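Local coordinates for 3-carboxy-cis,cis-muconate cycloisomerase (Acinetobacter calcoaceticus, PDB 1Q5N), which belongs to the largely helical fumarase/aspartase superfamily of enzymes and assembles from four copies of a single elongated chain, at residues 25-28 with 29-33; 46-49 with 50-53; 106-109 with 110-114; 440-443 with 444-448. One frame throughout, in Å; residues are numbered along the deposited sequence.

In the fold
Interactions 1, 2 and 3 gather at one end of the elongated chain, while interaction 4, its centre about 45 to 58 Å from their centres, belongs to the C-terminal helix. Interactions 1 and 3 touch, Met-30 of helix 23-43 packing on Ile-113 and Leu-114 of helix 110-146, and Trp-106 of interaction 3 in turn lies against Val-46 and Ile-47 of interaction 2. Interaction 1 is a mid-helix turn and interaction 4 the closing turns of the C-terminal helix, both held by backbone bonds, with apolar flanks turned to neighbouring helices or subunits. Interactions 2 and 3 are both helix starts, but the first relies on a glutamine-threonine side-chain bond near the surface, whereas the second uses a buried aspartate and a water.

Interaction 1 of 4, residues 25-28 with 29-33; sequences ALVS and YMVEA
The carbonyl oxygen of Ala-25 takes the N-H of Tyr-29 (N to O 2.9 Å), and the tyrosine ring closes on the same oxygen. This is one regular alpha-helical turn in helix 23-43, with matching i to i+4 bonds running from Leu-26 O to Met-30 N, from Val-27 O to Val-31 N and from Ser-28 O to Glu-32 N. Tyr-29 carries its CG beside its own N (chi1 -72°), which tips the ring back over the preceding turn: CD2 comes to 2.9 Å from Ala-25 O, a tight approach on an oblique line, and CE2 rests 4.1 Å from Ala-25 CB. The hydroxyl end has left the turn altogether and bonds to Asp-124 on helix 110-146, tying the two helices together on this partly exposed flank.

The buried flank, made of Leu-26, Val-27, Met-30 and Val-31, is apolar. The sulfur SD of Met-30 reaches back to Leu-26 CG at 4.3 Å, and the chain then bends at chi3 (82°), carrying the methyl away from Leu-26. Phe-85 of helix 82-94 packs on Met-30, Val-27 and Val-31, while Tyr-8 of the second subunit lies against Leu-26. The two valines meet at a similar distance, CG1 of Val-27 lying 4.4 Å from CG2 of Val-31, and that same CG2 sits 3.3 Å from Val-27 O.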
loop_
_atom_site.group_PDB
_atom_site.type_symbol
_atom_site.label_atom_id
_atom_site.label_comp_id
_atom_site.label_asym_id
_atom_site.label_seq_id
_atom_site.Cartn_x
_atom_site.Cartn_y
_atom_site.Cartn_z
ATOM N N ALA A 25 5.788 -7.819 -27.924
ATOM C CA ALA A 25 4.595 -8.644 -27.874
ATOM C C ALA A 25 3.325 -7.791 -27.756
ATOM O O ALA A 25 2.282 -8.140 -28.344
ATOM C CB ALA A 25 4.654 -9.668 -26.708
ATOM N N LEU A 26 3.401 -6.688 -27.010
ATOM C CA LEU A 26 2.222 -5.849 -26.825
ATOM C C LEU A 26 1.713 -5.365 -28.192
ATOM O O LEU A 26 0.526 -5.504 -28.512
ATOM C CB LEU A 26 2.510 -4.643 -25.901
ATOM C CG LEU A 26 1.307 -3.669 -25.801
ATOM C CD1 LEU A 26 0.108 -4.349 -25.121
ATOM C CD2 LEU A 26 1.721 -2.414 -25.073
ATOM N N VAL A 27 2.626 -4.823 -29.003
ATOM C CA VAL A 27 2.265 -4.353 -30.351
ATOM C C VAL A 27 1.762 -5.530 -31.218
ATOM O O VAL A 27 0.869 -5.360 -32.044
ATOM C CB VAL A 27 3.445 -3.641 -31.045
ATOM C CG1 VAL A 27 3.028 -3.275 -32.486
ATOM C CG2 VAL A 27 3.841 -2.359 -30.249
ATOM N N SER A 28 2.300 -6.727 -30.997
ATOM C CA SER A 28 1.855 -7.904 -31.718
ATOM C C SER A 28 0.402 -8.176 -31.432
ATOM O O SER A 28 -0.386 -8.445 -32.335
ATOM C CB SER A 28 2.625 -9.133 -31.266
ATOM O OG SER A 28 3.367 -9.607 -32.347
ATOM N N TYR A 29 0.048 -8.114 -30.151
ATOM C CA TYR A 29 -1.327 -8.379 -29.735
ATOM C C TYR A 29 -2.257 -7.278 -30.244
ATOM O O TYR A 29 -3.426 -7.541 -30.549
ATOM C CB TYR A 29 -1.426 -8.485 -28.202
ATOM C CG TYR A 29 -0.833 -9.746 -27.621
ATOM C CD1 TYR A 29 -1.475 -10.976 -27.795
ATOM C CD2 TYR A 29 0.311 -9.706 -26.808
ATOM C CE1 TYR A 29 -1.017 -12.132 -27.176
ATOM C CE2 TYR A 29 0.795 -10.887 -26.174
ATOM C CZ TYR A 29 0.113 -12.093 -26.369
ATOM O OH TYR A 29 0.537 -13.273 -25.786
ATOM N N MET A 30 -1.747 -6.055 -30.347
ATOM C CA MET A 30 -2.594 -4.965 -30.858
ATOM C C MET A 30 -2.897 -5.222 -32.337
ATOM O O MET A 30 -4.042 -4.987 -32.808
ATOM C CB MET A 30 -1.913 -3.597 -30.684
ATOM C CG MET A 30 -1.878 -3.158 -29.197
ATOM S SD MET A 30 -0.867 -1.675 -28.935
ATOM C CE MET A 30 -2.060 -0.519 -29.385
ATOM N N VAL A 31 -1.880 -5.699 -33.055
ATOM C CA VAL A 31 -2.048 -6.028 -34.460
ATOM C C VAL A 31 -3.123 -7.125 -34.531
ATOM O O VAL A 31 -4.088 -7.027 -35.303
ATOM C CB VAL A 31 -0.733 -6.545 -35.074
ATOM C CG1 VAL A 31 -1.012 -7.238 -36.447
ATOM C CG2 VAL A 31 0.263 -5.370 -35.239
ATOM N N GLU A 32 -2.991 -8.133 -33.685
ATOM C CA GLU A 32 -3.949 -9.212 -33.689
ATOM C C GLU A 32 -5.382 -8.705 -33.469
ATOM O O GLU A 32 -6.341 -9.180 -34.114
ATOM C CB GLU A 32 -3.563 -10.204 -32.610
ATOM C CG GLU A 32 -4.384 -11.489 -32.568
ATOM C CD GLU A 32 -3.802 -12.494 -31.542
ATOM O OE1 GLU A 32 -2.561 -12.455 -31.281
ATOM O OE2 GLU A 32 -4.577 -13.328 -31.007
ATOM N N ALA A 33 -5.531 -7.752 -32.543
ATOM C CA ALA A 33 -6.840 -7.159 -32.265
ATOM C C ALA A 33 -7.425 -6.404 -33.506
ATOM O O ALA A 33 -8.643 -6.436 -33.750
ATOM C CB ALA A 33 -6.743 -6.190 -31.088
#

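Interaction 2 of 4, residues 46-49 with 50-53; sequences VIPQ and SAAT. Unlike the reference sequence in segment 50-53: Thr-53 (reference Asn).
Gln-49 and Thr-53 join their side chains across the first turn of helix 49-59, the amide NE2 of Gln-49 donating to Thr-53 OG1 at 3.2 Å. The bond is fairly straight (157° at the hydrogen), and the threonine oxygen lies almost exactly in the plane of the glutamine amide. Gln-49 starts out away from the helix body, with CG opposite its own N, but a sharp bend at chi2 (61°) folds the amide back toward Thr-53. Thr-53 presents OG1 from the side of its backbone N, and the two side chains cross obliquely.

Ala-52 sits beneath this bridge: its CB is 4.0 Å from Gln-49 NE2 and 3.7 Å from Gln-49 O. Both Gln-49 and Ala-52 also pack on Ala-42 of helix 23-43, so the turn is set against the helix that comes before it in the chain. Ser-50, next along the chain, is exposed; its CB lies 3.7 Å from Gln-49 C.

Pro-48 stands at the N-cap. Its O receives a weak bond from Ala-52 N, and its ring carbon CG meets Ala-51 CB at 4.0 Å, with Tyr-103 packing on both residues. Backbone bonding at this start is modest: Thr-53 N reaches Gln-49 O at 3.2 Å. The side-chain bridge therefore adds an uncharged, amide-to-hydroxyl link to the outer side of a turn whose other side is held by apolar packing.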
loop_
_atom_site.group_PDB
_atom_site.type_symbol
_atom_site.label_atom_id
_atom_site.label_comp_id
_atom_site.label_asym_id
_atom_site.label_seq_id
_atom_site.Cartn_x
_atom_site.Cartn_y
_atom_site.Cartn_z
ATOM N N VAL A 46 -20.190 -4.882 -42.477
ATOM C CA VAL A 46 -19.737 -3.514 -42.224
ATOM C C VAL A 46 -18.570 -3.021 -43.100
ATOM O O VAL A 46 -18.458 -1.829 -43.346
ATOM C CB VAL A 46 -19.416 -3.322 -40.736
ATOM C CG1 VAL A 46 -18.943 -1.887 -40.465
ATOM C CG2 VAL A 46 -20.664 -3.664 -39.922
ATOM N N ILE A 47 -17.667 -3.888 -43.537
ATOM C CA ILE A 47 -16.628 -3.405 -44.447
ATOM C C ILE A 47 -16.462 -4.498 -45.488
ATOM O O ILE A 47 -16.801 -5.665 -45.240
ATOM C CB ILE A 47 -15.244 -3.116 -43.789
ATOM C CG1 ILE A 47 -14.590 -4.425 -43.350
ATOM C CG2 ILE A 47 -15.399 -2.081 -42.675
ATOM C CD1 ILE A 47 -13.168 -4.278 -42.930
ATOM N N PRO A 48 -15.951 -4.136 -46.675
ATOM C CA PRO A 48 -15.765 -5.131 -47.741
ATOM C C PRO A 48 -14.765 -6.216 -47.420
ATOM O O PRO A 48 -13.669 -5.943 -46.918
ATOM C CB PRO A 48 -15.339 -4.290 -48.934
ATOM C CG PRO A 48 -14.653 -3.097 -48.292
ATOM C CD PRO A 48 -15.512 -2.794 -47.097
ATOM N N GLN A 49 -15.163 -7.445 -47.714
ATOM C CA GLN A 49 -14.329 -8.603 -47.487
ATOM C C GLN A 49 -12.987 -8.399 -48.134
ATOM O O GLN A 49 -11.976 -8.954 -47.693
ATOM C CB GLN A 49 -14.955 -9.852 -48.083
ATOM C CG GLN A 49 -14.043 -11.063 -47.948
ATOM C CD GLN A 49 -13.742 -11.414 -46.483
ATOM O OE1 GLN A 49 -14.677 -11.585 -45.670
ATOM N NE2 GLN A 49 -12.440 -11.533 -46.135
ATOM N N SER A 50 -12.971 -7.599 -49.184
ATOM C CA SER A 50 -11.725 -7.359 -49.875
ATOM C C SER A 50 -10.711 -6.689 -48.939
ATOM O O SER A 50 -9.581 -7.163 -48.803
ATOM C CB SER A 50 -11.984 -6.480 -51.096
ATOM O OG SER A 50 -11.004 -5.452 -51.192
ATOM N N ALA A 51 -11.121 -5.586 -48.297
ATOM C CA ALA A 51 -10.253 -4.826 -47.392
ATOM C C ALA A 51 -9.722 -5.690 -46.242
ATOM O O ALA A 51 -8.529 -5.640 -45.926
ATOM C CB ALA A 51 -11.006 -3.613 -46.849
ATOM N N ALA A 52 -10.609 -6.491 -45.643
ATOM C CA ALA A 52 -10.240 -7.378 -44.548
ATOM C C ALA A 52 -9.107 -8.305 -44.966
ATOM O O ALA A 52 -8.163 -8.545 -44.189
ATOM C CB ALA A 52 -11.436 -8.208 -44.106
ATOM N N THR A 53 -9.189 -8.835 -46.189
ATOM C CA THR A 53 -8.150 -9.750 -46.666
ATOM C C THR A 53 -6.796 -9.044 -46.850
ATOM O O THR A 53 -5.758 -9.620 -46.549
ATOM C CB THR A 53 -8.577 -10.472 -47.984
ATOM O OG1 THR A 53 -9.610 -11.423 -47.688
ATOM C CG2 THR A 53 -7.417 -11.240 -48.582
#

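Interaction 3 of 4, residues 106-109 with 110-114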
loop_
_atom_site.group_PDB
_atom_site.type_symbol
_atom_site.label_atom_id
_atom_site.label_comp_id
_atom_site.label_asym_id
_atom_site.label_seq_id
_atom_site.Cartn_x
_atom_site.Cartn_y
_atom_site.Cartn_z
ATOM N N TRP A 106 -11.534 0.670 -37.995
ATOM C CA TRP A 106 -12.869 1.194 -38.278
ATOM C C TRP A 106 -13.811 1.099 -37.094
ATOM O O TRP A 106 -14.133 0.004 -36.666
ATOM C CB TRP A 106 -13.506 0.436 -39.467
ATOM C CG TRP A 106 -14.873 0.947 -39.774
ATOM C CD1 TRP A 106 -16.051 0.243 -39.742
ATOM C CD2 TRP A 106 -15.229 2.312 -40.010
ATOM N NE1 TRP A 106 -17.119 1.092 -39.936
ATOM C CE2 TRP A 106 -16.644 2.370 -40.103
ATOM C CE3 TRP A 106 -14.485 3.502 -40.146
ATOM C CZ2 TRP A 106 -17.344 3.579 -40.319
ATOM C CZ3 TRP A 106 -15.172 4.719 -40.360
ATOM C CH2 TRP A 106 -16.595 4.743 -40.446
ATOM N N GLY A 107 -14.264 2.235 -36.579
ATOM C CA GLY A 107 -15.194 2.210 -35.451
ATOM C C GLY A 107 -14.681 1.975 -34.013
ATOM O O GLY A 107 -15.436 2.108 -33.064
ATOM N N ALA A 108 -13.410 1.638 -33.832
ATOM C CA ALA A 108 -12.882 1.397 -32.501
ATOM C C ALA A 108 -12.262 2.646 -31.907
ATOM O O ALA A 108 -12.002 3.639 -32.609
ATOM C CB ALA A 108 -11.836 0.303 -32.549
ATOM N N THR A 109 -12.050 2.615 -30.595
ATOM C CA THR A 109 -11.382 3.748 -29.971
ATOM C C THR A 109 -10.110 3.124 -29.392
ATOM O O THR A 109 -10.019 1.892 -29.305
ATOM C CB THR A 109 -12.205 4.359 -28.858
ATOM O OG1 THR A 109 -11.470 5.461 -28.350
ATOM C CG2 THR A 109 -12.401 3.379 -27.711
ATOM N N SER A 110 -9.143 3.957 -29.007
ATOM C CA SER A 110 -7.864 3.477 -28.446
ATOM C C SER A 110 -7.978 2.438 -27.343
ATOM O O SER A 110 -7.281 1.416 -27.362
ATOM C CB SER A 110 -7.062 4.633 -27.879
ATOM O OG SER A 110 -6.796 5.550 -28.906
ATOM N N GLN A 111 -8.848 2.711 -26.374
ATOM C CA GLN A 111 -9.005 1.798 -25.259
ATOM C C GLN A 111 -9.531 0.389 -25.693
ATOM O O GLN A 111 -9.223 -0.611 -25.035
ATOM C CB GLN A 111 -9.896 2.440 -24.155
ATOM C CG GLN A 111 -9.960 1.551 -22.907
ATOM C CD GLN A 111 -10.533 2.209 -21.656
ATOM O OE1 GLN A 111 -11.018 3.371 -21.693
ATOM N NE2 GLN A 111 -10.511 1.449 -20.525
ATOM N N ASP A 112 -10.312 0.296 -26.768
ATOM C CA ASP A 112 -10.781 -1.022 -27.186
ATOM C C ASP A 112 -9.562 -1.890 -27.543
ATOM O O ASP A 112 -9.453 -3.028 -27.110
ATOM C CB ASP A 112 -11.677 -0.946 -28.424
ATOM C CG ASP A 112 -12.938 -0.138 -28.189
ATOM O OD1 ASP A 112 -13.525 -0.240 -27.080
ATOM O OD2 ASP A 112 -13.348 0.598 -29.128
ATOM N N ILE A 113 -8.645 -1.339 -28.328
ATOM C CA ILE A 113 -7.487 -2.090 -28.756
ATOM C C ILE A 113 -6.517 -2.363 -27.568
ATOM O O ILE A 113 -5.955 -3.439 -27.453
ATOM C CB ILE A 113 -6.737 -1.307 -29.871
ATOM C CG1 ILE A 113 -7.670 -1.046 -31.055
ATOM C CG2 ILE A 113 -5.486 -2.061 -30.297
ATOM C CD1 ILE A 113 -8.371 -2.271 -31.616
ATOM N N LEU A 114 -6.320 -1.375 -26.703
ATOM C CA LEU A 114 -5.425 -1.536 -25.557
ATOM C C LEU A 114 -5.978 -2.556 -24.555
ATOM O O LEU A 114 -5.238 -3.446 -24.146
ATOM C CB LEU A 114 -5.180 -0.169 -24.896
ATOM C CG LEU A 114 -4.369 0.744 -25.848
ATOM C CD1 LEU A 114 -4.358 2.134 -25.332
ATOM C CD2 LEU A 114 -2.938 0.241 -26.015
HETATM O O HOH W 1 -9.696 5.370 -26.198
#
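Thr-109 and Asp-112 lock together the start of helix 110-146 in one half of a capping box: Thr-109, at the N-cap, gives its backbone N-H to OD2 of Asp-112 at 2.8 Å, while its own side chain makes no capping bond in return. The bond is straight (164° at the hydrogen), but the donor arrives from above the carboxylate, 38° out of its plane. Here the packing is tight. The methyl CG2 of Thr-109 falls between its backbone N and carbonyl carbon (OG1 takes the place opposite N, chi1 -179°), and this brings CG2 to 3.3 Å from Asp-112 OD2, with the two side chains at about a right angle. The return backbone bond, Asp-112 N to Thr-109 O, is weak.

The carboxylate is buried and held from several sides, OD2 also by Gly-198 N, OD1 by His-231 NE2 and Gly-197 N. It thus pins the helix start to two other parts of the chain.

The contact slackens away from this centre. Ala-108 CB meets Ile-113 CD1 at only 4.4 Å, and Ile-113 goes on to pack against Met-30 and Glu-34 of helix 23-43. On the other side, where a water bridges the turn, Thr-109 OG1 turns from the aspartate to that solvent molecule 2.8 Å away. The same water accepts the N-H of Gln-111, its oxygen 2.8 Å from Gln-111 N.

Interaction 4 of 4, residues 440-443 with 444-448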
loop_
_atom_site.group_PDB
_atom_site.type_symbol
_atom_site.label_atom_id
_atom_site.label_comp_id
_atom_site.label_asym_id
_atom_site.label_seq_id
_atom_site.Cartn_x
_atom_site.Cartn_y
_atom_site.Cartn_z
ATOM N N ASP A 440 -4.361 -38.661 8.838
ATOM C CA ASP A 440 -5.692 -38.480 8.245
ATOM C C ASP A 440 -5.672 -37.196 7.389
ATOM O O ASP A 440 -6.243 -37.163 6.268
ATOM C CB ASP A 440 -6.801 -38.292 9.315
ATOM C CG ASP A 440 -7.119 -39.566 10.104
ATOM O OD1 ASP A 440 -6.623 -40.655 9.724
ATOM O OD2 ASP A 440 -7.869 -39.477 11.109
ATOM N N GLN A 441 -5.028 -36.128 7.903
ATOM C CA GLN A 441 -4.978 -34.858 7.148
ATOM C C GLN A 441 -4.183 -35.032 5.872
ATOM O O GLN A 441 -4.617 -34.558 4.805
ATOM C CB GLN A 441 -4.400 -33.717 7.987
ATOM C CG GLN A 441 -5.339 -33.231 9.129
ATOM C CD GLN A 441 -4.685 -32.122 9.960
ATOM O OE1 GLN A 441 -4.278 -31.083 9.420
ATOM N NE2 GLN A 441 -4.574 -32.341 11.271
ATOM N N ILE A 442 -3.039 -35.718 5.948
ATOM C CA ILE A 442 -2.285 -35.908 4.730
ATOM C C ILE A 442 -3.117 -36.756 3.723
ATOM O O ILE A 442 -3.135 -36.453 2.528
ATOM C CB ILE A 442 -0.919 -36.569 5.021
ATOM C CG1 ILE A 442 -0.080 -35.602 5.894
ATOM C CG2 ILE A 442 -0.235 -36.989 3.692
ATOM C CD1 ILE A 442 1.343 -36.092 6.256
ATOM N N ASP A 443 -3.815 -37.800 4.193
ATOM C CA ASP A 443 -4.620 -38.621 3.280
ATOM C C ASP A 443 -5.744 -37.773 2.665
ATOM O O ASP A 443 -6.079 -37.931 1.486
ATOM C CB ASP A 443 -5.285 -39.824 3.993
ATOM C CG ASP A 443 -4.296 -40.918 4.370
ATOM O OD1 ASP A 443 -3.290 -41.113 3.648
ATOM O OD2 ASP A 443 -4.549 -41.593 5.398
ATOM N N ALA A 444 -6.369 -36.940 3.500
ATOM C CA ALA A 444 -7.447 -36.084 3.041
ATOM C C ALA A 444 -6.943 -35.186 1.902
ATOM O O ALA A 444 -7.648 -35.073 0.886
ATOM C CB ALA A 444 -8.025 -35.260 4.205
ATOM N N VAL A 445 -5.734 -34.592 1.997
ATOM C CA VAL A 445 -5.328 -33.775 0.865
ATOM C C VAL A 445 -4.906 -34.576 -0.343
ATOM O O VAL A 445 -5.030 -34.078 -1.456
ATOM C CB VAL A 445 -4.249 -32.657 1.172
ATOM C CG1 VAL A 445 -4.138 -32.399 2.631
ATOM C CG2 VAL A 445 -2.983 -32.929 0.465
ATOM N N LEU A 446 -4.406 -35.797 -0.144
ATOM C CA LEU A 446 -4.037 -36.654 -1.277
ATOM C C LEU A 446 -5.316 -37.070 -2.028
ATOM O O LEU A 446 -5.295 -37.287 -3.226
ATOM C CB LEU A 446 -3.286 -37.900 -0.818
ATOM C CG LEU A 446 -1.835 -37.688 -0.386
ATOM C CD1 LEU A 446 -1.232 -39.012 0.052
ATOM C CD2 LEU A 446 -1.036 -37.102 -1.501
ATOM N N GLN A 447 -6.434 -37.173 -1.332
ATOM C CA GLN A 447 -7.705 -37.494 -2.001
ATOM C C GLN A 447 -8.356 -36.341 -2.780
ATOM O O GLN A 447 -8.897 -36.581 -3.857
ATOM C CB GLN A 447 -8.742 -37.981 -1.009
ATOM C CG GLN A 447 -8.643 -39.439 -0.701
ATOM C CD GLN A 447 -9.759 -39.868 0.245
ATOM O OE1 GLN A 447 -10.961 -39.820 -0.119
ATOM N NE2 GLN A 447 -9.379 -40.269 1.480
ATOM N N GLU A 448 -8.347 -35.107 -2.253
ATOM C CA GLU A 448 -8.977 -34.024 -2.999
ATOM C C GLU A 448 -8.328 -33.889 -4.374
ATOM O O GLU A 448 -8.824 -33.159 -5.223
ATOM C CB GLU A 448 -9.017 -32.667 -2.232
ATOM C CG GLU A 448 -7.733 -32.141 -1.591
ATOM C CD GLU A 448 -7.800 -30.637 -1.123
ATOM O OE1 GLU A 448 -8.894 -30.104 -0.822
ATOM O OE2 GLU A 448 -6.727 -29.995 -1.032
#
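Four i to i+4 bonds run in succession through the last turns of helix 438-447, from Asp-440 O to Ala-444 N (2.8 Å) through to Asp-443 O to Gln-447 N (2.9 Å), every donor lying some 20° off the plane of its carbonyl. Along one flank Ile-442 and Leu-446 pack against each other a turn apart. Leu-446, with CG set beside its own N (chi1 -75°), holds CG 3.4 Å from Ile-442 O and offers CD1 to Ile-442 CG2 at 4.3 Å.

Val-445 is more pinched. Its chi1 of -16° nearly eclipses CG1 with the backbone N and presses that methyl to 3.1 Å from Gln-441 O, a strained fit in a buried place, while its other methyl, CG2, stays 4.1 Å from Ile-442 O. Ala-444 sets CB 3.3 Å from Asp-440 O. Arg-148 packs on Ile-442 and Leu-446, Leu-141 of helix 110-146 on Leu-446, and Cys-228 of the third subunit on Val-445.

The polar ends of Asp-440, Gln-441 and Asp-443 find partners beyond the helix turn: Asp-443 OD1 forms a salt bridge with Arg-148, Asp-440 OD2 bonds to Ser-211 of the third subunit, and the buried amide of Gln-441 is shared between His-168 and Asn-437 of its own chain and Thr-229 and Gly-201 of that third subunit. Within the helix, then, cohesion comes from the backbone and a thin apolar strip, while the side chains of Asp-440, Gln-441 and Asp-443 bind it to its own chain and to the third subunit.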